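Local coordinates for aerobactin synthase IucA (Klebsiella pneumoniae subsp. pneumoniae, PDB 5JM8), which probably catalyses an ATP-dependent ligation step in the assembly of the siderophore aerobactin, as a member of the NIS synthetase family, at residues K411-A416 with L424-Q429; T515-M520 with T528-V533. One frame throughout, in Å; residues are numbered along the deposited sequence.

Contact 1. Residues K411-A416 with L424-Q429; sequences KPLFTA and LLAHQQ. With MG (magnesium ion), chain J; ATP (adenosine-5'-triphosphate), chain I.
Leu413 forks against Leu424 and Ala426, joining the buried side of helix 394-420 to the chain that follows it and runs on into the ATP site of this NIS synthetase. The link is a helix-loop-strand connection: the helix ends at 420, a short strand occupies 422-424, and the loop after it carries nucleotide and metal ligands before strand 431-435 begins. With CG anti to its carbonyl carbon (chi1 -69°), Leu413 spreads its two methyls along the loop. CD1 rests on Ala426 CB at 3.8 Å, while CD2 reaches Leu424 CB at 4.0 Å and lies equally near Leu424 CD1. The two leucine side chains cross at about a right angle. Leu424 and Ala426 face the helix and Leu425 between them faces away, the alternation of an extended chain. Leu443 and Leu486 pack on Leu413, and Tyr445 touches both Leu424 and Ala426, so the apolar patch continues into strand 440-445 and helix 475-500.

Beyond Ala426 the loop turns to the nucleotide. His427 presents one ring face to an alpha-phosphate oxygen, with CE1 3.0 Å from ATP O2A, and Tyr485 meets the same ring edge-to-face. Gln428 NE2 lies 3.5 Å from ATP N6, at the adenine. Gln429 sends CG anti to its backbone N and then bends at chi2 (-99°), which carries its amide to the phosphates. Its NE2 is hydrogen-bonded to Thr263 OG1 and, weakly, to ATP O2G. Both ends of the amide are engaged, which should set its rotation. The magnesium site also includes Asp447; among the metal's ligands are Asn430 OD1, the bridging ATP O3A at 2.5 Å, and Gln429 OE1 at 2.3 Å.

Contact 2. Residues T515-M520 with T528-V533; sequences TLLAEM and TCLNYV
Leu530 packs against Leu517 and Met520 in an antiparallel helical hairpin, formed by the end of helix 506-521 and the start of helix 528-535. The segment axes come within 10.0 Å of each other and their directions differ by 151°. The CB of Leu530 points to the facing helix, and CG, anti to the carbonyl carbon (chi1 -69°), sets the two methyls on different neighbours. CD1 meets the backbone of the partner helix, 4.1 Å from Met520 C, and also has Met520 CB close by. CD2 touches Leu517 CD2 at 4.2 Å, the two leucine side chains crossing roughly at right angles, and the same methyl also packs on Phe414 of helix 394-420. Leu517 passes the contact on: its CD1 meets Val533 CG1 at 3.9 Å, again with the side chains crossed. Leu530 and Val533, three residues apart on one helix, thus grip Leu517 by different methyls. Leu571 touches both Leu517 and Val533, and Val524, from the connecting loop, lies against Leu530. Between the segments every contact is made by carbon, with neither hydrogen bonds nor charge pairs, which implies that this part of the interface depends on apolar burial and fit and not on directional bonds.

Overall arrangement
The two contacts, centres 13 Å apart, share helix 394-420, and adjacent residues on it serve each. Leu413 faces the nucleotide-binding loop of contact 1, whereas Phe414 packs into contact 2: its CD1 is 3.4 Å from Leu530 CD2, and its CE2 is 3.8 Å from Leu517 CD2. Met520 CE adds a touch at 3.5 Å on Lys411 CA. Helix 475-500 ties both together, Phe482 meeting Phe414 and Cys529, and Leu486 meeting Leu413; further along, Asn489 binds ATP. Contact 1 packs the start of the segment whose later residues, 427-429, meet ATP and magnesium. The centre of contact 2 lies about 24 Å from the chain's centre, against 13 Å for contact 1.

Contact 1. Residues K411-A416 with L424-Q429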
loop_
_atom_site.group_PDB
_atom_site.type_symbol
_atom_site.label_atom_id
_atom_site.label_comp_id
_atom_site.label_asym_id
_atom_site.label_seq_id
_atom_site.Cartn_x
_atom_site.Cartn_y
_atom_site.Cartn_z
ATOM N N LYS A 411 -26.671 2.417 -21.658
ATOM C CA LYS A 411 -26.980 3.764 -22.131
ATOM C C LYS A 411 -25.902 4.325 -23.067
ATOM O O LYS A 411 -26.216 4.738 -24.181
ATOM C CB LYS A 411 -27.196 4.713 -20.946
ATOM C CG LYS A 411 -27.797 6.056 -21.333
ATOM C CD LYS A 411 -28.142 6.881 -20.109
ATOM N N PRO A 412 -24.632 4.337 -22.631
ATOM C CA PRO A 412 -23.619 4.879 -23.544
ATOM C C PRO A 412 -23.479 4.095 -24.848
ATOM O O PRO A 412 -23.162 4.683 -25.879
ATOM C CB PRO A 412 -22.324 4.793 -22.726
ATOM C CG PRO A 412 -22.606 3.821 -21.633
ATOM C CD PRO A 412 -24.054 3.976 -21.324
ATOM N N LEU A 413 -23.716 2.788 -24.801
ATOM C CA LEU A 413 -23.507 1.935 -25.967
ATOM C C LEU A 413 -24.626 2.060 -27.003
ATOM O O LEU A 413 -24.359 2.104 -28.205
ATOM C CB LEU A 413 -23.366 0.478 -25.528
ATOM C CG LEU A 413 -22.092 0.150 -24.744
ATOM C CD1 LEU A 413 -22.184 -1.236 -24.128
ATOM C CD2 LEU A 413 -20.857 0.259 -25.625
ATOM N N PHE A 414 -25.873 2.109 -26.541
ATOM C CA PHE A 414 -27.012 2.304 -27.434
ATOM C C PHE A 414 -27.037 3.723 -27.997
ATOM O O PHE A 414 -27.507 3.946 -29.112
ATOM C CB PHE A 414 -28.329 2.022 -26.707
ATOM C CG PHE A 414 -28.687 0.565 -26.624
ATOM C CD1 PHE A 414 -29.163 -0.112 -27.735
ATOM C CD2 PHE A 414 -28.573 -0.120 -25.426
ATOM C CE1 PHE A 414 -29.503 -1.450 -27.654
ATOM C CE2 PHE A 414 -28.910 -1.459 -25.339
ATOM C CZ PHE A 414 -29.375 -2.123 -26.453
ATOM N N THR A 415 -26.540 4.677 -27.214
ATOM C CA THR A 415 -26.527 6.082 -27.618
ATOM C C THR A 415 -25.400 6.366 -28.604
ATOM O O THR A 415 -25.549 7.180 -29.514
ATOM C CB THR A 415 -26.374 7.021 -26.405
ATOM O OG1 THR A 415 -27.462 6.818 -25.495
ATOM C CG2 THR A 415 -26.362 8.476 -26.846
ATOM N N ALA A 416 -24.268 5.698 -28.411
ATOM C CA ALA A 416 -23.125 5.856 -29.303
ATOM C C ALA A 416 -23.474 5.423 -30.726
ATOM O O ALA A 416 -23.008 6.019 -31.696
ATOM C CB ALA A 416 -21.943 5.059 -28.789
ATOM N N LEU A 424 -20.202 -0.493 -31.054
ATOM C CA LEU A 424 -19.299 -1.267 -30.208
ATOM C C LEU A 424 -19.988 -2.563 -29.802
ATOM O O LEU A 424 -20.893 -2.562 -28.967
ATOM C CB LEU A 424 -18.878 -0.473 -28.968
ATOM C CG LEU A 424 -18.085 0.812 -29.216
ATOM C CD1 LEU A 424 -17.760 1.492 -27.899
ATOM C CD2 LEU A 424 -16.811 0.532 -29.995
ATOM N N LEU A 425 -19.566 -3.665 -30.415
ATOM C CA LEU A 425 -20.156 -4.969 -30.142
ATOM C C LEU A 425 -19.655 -5.498 -28.808
ATOM O O LEU A 425 -18.633 -6.179 -28.737
ATOM C CB LEU A 425 -19.827 -5.954 -31.262
ATOM C CG LEU A 425 -20.319 -5.534 -32.648
ATOM C CD1 LEU A 425 -19.770 -6.462 -33.718
ATOM C CD2 LEU A 425 -21.843 -5.499 -32.696
ATOM N N ALA A 426 -20.392 -5.182 -27.751
ATOM C CA ALA A 426 -19.945 -5.459 -26.398
ATOM C C ALA A 426 -20.306 -6.862 -25.928
ATOM O O ALA A 426 -21.436 -7.112 -25.509
ATOM C CB ALA A 426 -20.528 -4.435 -25.455
ATOM N N HIS A 427 -19.336 -7.771 -25.987
ATOM C CA HIS A 427 -19.474 -9.073 -25.349
ATOM C C HIS A 427 -19.671 -8.902 -23.858
ATOM O O HIS A 427 -19.552 -7.808 -23.313
ATOM C CB HIS A 427 -18.238 -9.955 -25.562
ATOM C CG HIS A 427 -18.027 -10.400 -26.971
ATOM N ND1 HIS A 427 -17.190 -9.741 -27.845
ATOM C CD2 HIS A 427 -18.524 -11.458 -27.653
ATOM C CE1 HIS A 427 -17.188 -10.369 -29.008
ATOM N NE2 HIS A 427 -17.987 -11.415 -28.917
ATOM N N GLN A 428 -19.950 -10.013 -23.197
ATOM C CA GLN A 428 -19.849 -10.089 -21.753
ATOM C C GLN A 428 -18.381 -10.045 -21.334
ATOM O O GLN A 428 -18.056 -9.852 -20.160
ATOM C CB GLN A 428 -20.498 -11.370 -21.267
ATOM C CG GLN A 428 -20.955 -11.329 -19.852
ATOM C CD GLN A 428 -21.595 -12.628 -19.423
ATOM O OE1 GLN A 428 -21.790 -12.858 -18.237
ATOM N NE2 GLN A 428 -21.931 -13.484 -20.388
ATOM N N GLN A 429 -17.501 -10.242 -22.311
ATOM C CA GLN A 429 -16.061 -10.242 -22.088
ATOM C C GLN A 429 -15.418 -8.918 -22.521
ATOM O O GLN A 429 -14.288 -8.621 -22.138
ATOM C CB GLN A 429 -15.422 -11.419 -22.834
ATOM C CG GLN A 429 -13.936 -11.621 -22.551
ATOM C CD GLN A 429 -13.025 -11.037 -23.618
ATOM O OE1 GLN A 429 -13.477 -10.597 -24.674
ATOM N NE2 GLN A 429 -11.727 -11.040 -23.342
HETATM MG MG MG J . -13.176 -9.379 -26.591
HETATM P PG ATP I . -9.534 -9.109 -26.253
HETATM O O1G ATP I . -8.242 -9.270 -25.492
HETATM O O2G ATP I . -10.692 -8.668 -25.390
HETATM O O3G ATP I . -9.399 -8.308 -27.526
HETATM P PB ATP I . -10.453 -11.138 -28.122
HETATM O O1B ATP I . -9.904 -12.528 -28.328
HETATM O O2B ATP I . -10.224 -10.082 -29.180
HETATM O O3B ATP I . -9.950 -10.617 -26.672
HETATM P PA ATP I . -13.089 -12.082 -28.725
HETATM O O1A ATP I . -12.543 -12.194 -30.126
HETATM O O2A ATP I . -14.446 -11.463 -28.497
HETATM O O3A ATP I . -12.036 -11.254 -27.830
HETATM O "O5'" ATP I . -13.098 -13.522 -28.013
HETATM C "C5'" ATP I . -13.562 -13.596 -26.670
HETATM C "C4'" ATP I . -12.870 -14.706 -25.892
HETATM O "O4'" ATP I . -13.437 -14.748 -24.580
HETATM C "C3'" ATP I . -13.053 -16.083 -26.513
HETATM O "O3'" ATP I . -11.780 -16.733 -26.624
HETATM C "C2'" ATP I . -13.975 -16.838 -25.573
HETATM O "O2'" ATP I . -13.541 -18.181 -25.367
HETATM C "C1'" ATP I . -13.919 -16.057 -24.271
HETATM N N9 ATP I . -15.251 -15.949 -23.636
HETATM C C8 ATP I . -15.538 -16.407 -22.407
HETATM N N7 ATP I . -16.837 -16.167 -22.095
HETATM C C5 ATP I . -17.393 -15.539 -23.145
HETATM C C6 ATP I . -18.731 -15.002 -23.468
HETATM N N6 ATP I . -19.731 -15.109 -22.561
HETATM N N1 ATP I . -18.901 -14.418 -24.676
HETATM C C2 ATP I . -17.898 -14.317 -25.570
HETATM N N3 ATP I . -16.659 -14.786 -25.335
HETATM C C4 ATP I . -16.347 -15.397 -24.164
#

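Contact 2. Residues T515-M520 with T528-V533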
loop_
_atom_site.group_PDB
_atom_site.type_symbol
_atom_site.label_atom_id
_atom_site.label_comp_id
_atom_site.label_asym_id
_atom_site.label_seq_id
_atom_site.Cartn_x
_atom_site.Cartn_y
_atom_site.Cartn_z
ATOM N N THR A 515 -38.136 -1.227 -19.221
ATOM C CA THR A 515 -38.539 0.113 -18.800
ATOM C C THR A 515 -37.463 1.142 -19.118
ATOM O O THR A 515 -37.743 2.188 -19.697
ATOM C CB THR A 515 -38.833 0.169 -17.283
ATOM O OG1 THR A 515 -39.869 -0.766 -16.956
ATOM C CG2 THR A 515 -39.271 1.570 -16.866
ATOM N N LEU A 516 -36.229 0.835 -18.739
ATOM C CA LEU A 516 -35.126 1.761 -18.928
ATOM C C LEU A 516 -34.698 1.832 -20.394
ATOM O O LEU A 516 -34.281 2.888 -20.866
ATOM C CB LEU A 516 -33.950 1.356 -18.039
ATOM C CG LEU A 516 -34.273 1.374 -16.540
ATOM C CD1 LEU A 516 -33.093 0.881 -15.724
ATOM C CD2 LEU A 516 -34.687 2.767 -16.082
ATOM N N LEU A 517 -34.815 0.719 -21.112
ATOM C CA LEU A 517 -34.517 0.706 -22.543
ATOM C C LEU A 517 -35.541 1.545 -23.303
ATOM O O LEU A 517 -35.227 2.141 -24.334
ATOM C CB LEU A 517 -34.506 -0.723 -23.094
ATOM C CG LEU A 517 -33.320 -1.635 -22.754
ATOM C CD1 LEU A 517 -33.539 -3.027 -23.327
ATOM C CD2 LEU A 517 -32.013 -1.060 -23.268
ATOM N N ALA A 518 -36.765 1.590 -22.786
ATOM C CA ALA A 518 -37.843 2.342 -23.419
ATOM C C ALA A 518 -37.684 3.838 -23.164
ATOM O O ALA A 518 -37.954 4.655 -24.046
ATOM C CB ALA A 518 -39.197 1.856 -22.917
ATOM N N GLU A 519 -37.251 4.192 -21.957
ATOM C CA GLU A 519 -36.949 5.580 -21.633
ATOM C C GLU A 519 -35.885 6.106 -22.586
ATOM O O GLU A 519 -35.990 7.216 -23.110
ATOM C CB GLU A 519 -36.462 5.721 -20.188
ATOM C CG GLU A 519 -37.522 5.459 -19.130
ATOM C CD GLU A 519 -36.976 5.585 -17.718
ATOM O OE1 GLU A 519 -35.787 5.942 -17.565
ATOM O OE2 GLU A 519 -37.734 5.322 -16.760
ATOM N N MET A 520 -34.864 5.285 -22.807
ATOM C CA MET A 520 -33.710 5.674 -23.610
ATOM C C MET A 520 -34.077 5.909 -25.070
ATOM O O MET A 520 -33.594 6.856 -25.692
ATOM C CB MET A 520 -32.624 4.599 -23.525
ATOM C CG MET A 520 -31.907 4.528 -22.184
ATOM S SD MET A 520 -30.886 3.046 -21.993
ATOM C CE MET A 520 -30.093 2.978 -23.600
ATOM N N THR A 528 -33.882 3.067 -34.529
ATOM C CA THR A 528 -33.868 1.810 -35.274
ATOM C C THR A 528 -33.561 0.587 -34.415
ATOM O O THR A 528 -34.251 -0.430 -34.497
ATOM C CB THR A 528 -32.827 1.866 -36.411
ATOM O OG1 THR A 528 -33.113 2.977 -37.271
ATOM C CG2 THR A 528 -32.835 0.575 -37.223
ATOM N N CYS A 529 -32.524 0.698 -33.593
ATOM C CA CYS A 529 -32.017 -0.434 -32.827
ATOM C C CYS A 529 -32.869 -0.781 -31.610
ATOM O O CYS A 529 -33.108 -1.953 -31.330
ATOM C CB CYS A 529 -30.587 -0.149 -32.377
ATOM S SG CYS A 529 -29.799 -1.523 -31.529
ATOM N N LEU A 530 -33.316 0.235 -30.879
ATOM C CA LEU A 530 -34.108 0.014 -29.675
ATOM C C LEU A 530 -35.545 -0.393 -30.002
ATOM O O LEU A 530 -36.187 -1.095 -29.218
ATOM C CB LEU A 530 -34.098 1.268 -28.803
ATOM C CG LEU A 530 -32.734 1.572 -28.177
ATOM C CD1 LEU A 530 -32.697 2.968 -27.585
ATOM C CD2 LEU A 530 -32.393 0.535 -27.116
ATOM N N ASN A 531 -36.048 0.051 -31.151
ATOM C CA ASN A 531 -37.321 -0.446 -31.664
ATOM C C ASN A 531 -37.259 -1.959 -31.810
ATOM O O ASN A 531 -38.114 -2.684 -31.299
ATOM C CB ASN A 531 -37.665 0.183 -33.019
ATOM C CG ASN A 531 -38.158 1.617 -32.905
ATOM O OD1 ASN A 531 -38.678 2.032 -31.870
ATOM N ND2 ASN A 531 -38.020 2.373 -33.989
ATOM N N TYR A 532 -36.229 -2.422 -32.514
ATOM C CA TYR A 532 -36.029 -3.841 -32.791
ATOM C C TYR A 532 -35.983 -4.657 -31.505
ATOM O O TYR A 532 -36.687 -5.657 -31.364
ATOM C CB TYR A 532 -34.736 -4.041 -33.584
ATOM C CG TYR A 532 -34.474 -5.466 -34.024
ATOM C CD1 TYR A 532 -35.128 -6.002 -35.124
ATOM C CD2 TYR A 532 -33.559 -6.268 -33.351
ATOM C CE1 TYR A 532 -34.886 -7.302 -35.538
ATOM C CE2 TYR A 532 -33.313 -7.568 -33.758
ATOM C CZ TYR A 532 -33.978 -8.078 -34.851
ATOM O OH TYR A 532 -33.733 -9.366 -35.257
ATOM N N VAL A 533 -35.153 -4.209 -30.570
ATOM C CA VAL A 533 -35.008 -4.857 -29.274
ATOM C C VAL A 533 -36.345 -5.010 -28.556
ATOM O O VAL A 533 -36.678 -6.087 -28.070
ATOM C CB VAL A 533 -34.045 -4.059 -28.360
ATOM C CG1 VAL A 533 -34.112 -4.561 -26.917
ATOM C CG2 VAL A 533 -32.623 -4.131 -28.895
#